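Local coordinates for protein 16 kDa beta-galactoside-binding lectin (Gallus gallus, PDB 1QMJ) that binds beta-galactosides such as lactose as a homodimeric galectin and may take part in regulating differentiation, at residues L40-N45 / V57-K62. Sequence-based numbering, arbitrary orientation.
Sequences LMLHFN and VVCNSK
The backbone oxygen of N60 receives the amide of H43, H43 N to N60 O 2.6 Å, nearly head-on to the carbonyl (C=O...N 167°); L42 CA-H makes a longer, bent CA-H...O contact with the same oxygen. Two antiparallel hydrogen-bonded pairs flank this bond. N45 N donates to V58 O (2.9 Å) and V58 N returns a bond to N45 O; L40 with K62 forms the other, L40 N to K62 O 2.7 Å. Their register differs by one residue, consistent with the extra residue of the classic bulge, M41 and L42 both facing V33 of strand 29-33.

On the inner face of the beta sandwich, V57 CG1 lies 3.6 Å from F44 CE1. C59 SG approaches the same ring obliquely, 4.0 Å from F44 CD1, a sulfur-aromatic contact. With CG anti to the backbone N, chi1 -170° carries the F44 ring alongside V57 CG1 and C59 SG.

N60 OD1 takes the amide of S61 (S61 N to N60 OD1 2.7 Å), while N60 ND2 binds the carbonyl of G68. The contacts thus diverge: F44, V57 and C59 pack against F104 and F106 of the opposing sheet, while N60, H43 and K62 meet G68 and W67 of the predicted galactoside site, K62 by cation-pi with W67.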
# COMPACT_ATOMS: atom_id res chain seq x y z
N LEU A 40 -16.53 -4.42 5.94
CA LEU A 40 -15.37 -5.30 5.87
C LEU A 40 -15.78 -6.74 5.61
O LEU A 40 -16.69 -7.28 6.25
CB LEU A 40 -14.61 -5.28 7.19
CG LEU A 40 -14.17 -3.89 7.61
CD1 LEU A 40 -13.46 -3.88 8.97
CD2 LEU A 40 -13.19 -3.25 6.62
N MET A 41 -15.08 -7.31 4.66
CA MET A 41 -15.28 -8.69 4.29
C MET A 41 -14.66 -9.57 5.37
O MET A 41 -15.13 -10.67 5.67
CB MET A 41 -14.63 -8.97 2.94
CG MET A 41 -14.71 -10.44 2.52
SD MET A 41 -13.65 -10.83 1.15
CE MET A 41 -14.05 -9.77 -0.23
N LEU A 42 -13.59 -9.05 5.96
CA LEU A 42 -12.88 -9.78 7.01
C LEU A 42 -12.03 -8.88 7.91
O LEU A 42 -11.27 -8.02 7.43
CB LEU A 42 -11.96 -10.81 6.38
CG LEU A 42 -10.97 -11.39 7.39
CD1 LEU A 42 -11.65 -12.24 8.46
CD2 LEU A 42 -9.93 -12.29 6.73
N HIS A 43 -12.20 -9.14 9.19
CA HIS A 43 -11.49 -8.46 10.27
C HIS A 43 -10.64 -9.49 11.03
O HIS A 43 -11.06 -10.03 12.06
CB HIS A 43 -12.49 -7.81 11.24
CG HIS A 43 -11.81 -7.14 12.44
ND1 HIS A 43 -12.05 -7.54 13.75
CD2 HIS A 43 -10.92 -6.11 12.52
CE1 HIS A 43 -11.33 -6.78 14.55
NE2 HIS A 43 -10.65 -5.92 13.83
N PHE A 44 -9.46 -9.72 10.47
CA PHE A 44 -8.47 -10.66 11.04
C PHE A 44 -7.78 -9.96 12.20
O PHE A 44 -6.99 -9.03 12.01
CB PHE A 44 -7.45 -11.03 9.97
CG PHE A 44 -6.54 -12.17 10.39
CD1 PHE A 44 -7.04 -13.47 10.47
CD2 PHE A 44 -5.20 -11.91 10.70
CE1 PHE A 44 -6.21 -14.52 10.86
CE2 PHE A 44 -4.36 -12.95 11.09
CZ PHE A 44 -4.86 -14.26 11.17
N ASN A 45 -8.07 -10.43 13.39
CA ASN A 45 -7.55 -9.79 14.59
C ASN A 45 -6.85 -10.73 15.60
O ASN A 45 -7.43 -11.11 16.62
CB ASN A 45 -8.72 -9.14 15.32
CG ASN A 45 -8.30 -8.35 16.54
OD1 ASN A 45 -9.11 -8.13 17.43
ND2 ASN A 45 -7.06 -7.89 16.62
N VAL A 57 -7.16 -15.74 17.93
CA VAL A 57 -7.43 -15.08 16.65
C VAL A 57 -8.94 -14.93 16.52
O VAL A 57 -9.69 -15.91 16.59
CB VAL A 57 -6.91 -15.90 15.47
CG1 VAL A 57 -7.38 -15.36 14.12
CG2 VAL A 57 -5.38 -15.94 15.39
N VAL A 58 -9.35 -13.71 16.33
CA VAL A 58 -10.76 -13.39 16.16
C VAL A 58 -10.99 -12.92 14.74
O VAL A 58 -10.26 -12.06 14.22
CB VAL A 58 -11.19 -12.28 17.14
CG1 VAL A 58 -12.66 -11.89 16.99
CG2 VAL A 58 -11.02 -12.67 18.61
N CYS A 59 -12.00 -13.50 14.14
CA CYS A 59 -12.41 -13.18 12.77
C CYS A 59 -13.83 -12.66 12.81
O CYS A 59 -14.67 -13.16 13.57
CB CYS A 59 -12.34 -14.42 11.88
SG CYS A 59 -10.60 -15.00 11.56
N ASN A 60 -14.10 -11.67 12.00
CA ASN A 60 -15.42 -11.07 11.95
C ASN A 60 -15.58 -10.20 10.71
O ASN A 60 -14.60 -9.80 10.08
CB ASN A 60 -15.62 -10.19 13.19
CG ASN A 60 -17.08 -10.04 13.61
OD1 ASN A 60 -17.97 -10.40 12.85
ND2 ASN A 60 -17.37 -9.52 14.79
N SER A 61 -16.83 -9.95 10.41
CA SER A 61 -17.21 -9.10 9.30
C SER A 61 -17.85 -7.85 9.88
O SER A 61 -18.09 -7.77 11.09
CB SER A 61 -18.20 -9.83 8.37
OG SER A 61 -19.29 -10.36 9.12
N LYS A 62 -18.09 -6.91 9.02
CA LYS A 62 -18.69 -5.64 9.40
C LYS A 62 -19.46 -5.11 8.20
O LYS A 62 -18.94 -5.08 7.08
CB LYS A 62 -17.59 -4.66 9.79
CG LYS A 62 -18.09 -3.47 10.61
CD LYS A 62 -16.97 -2.50 11.00
CE LYS A 62 -17.34 -1.57 12.14
NZ LYS A 62 -16.21 -0.76 12.62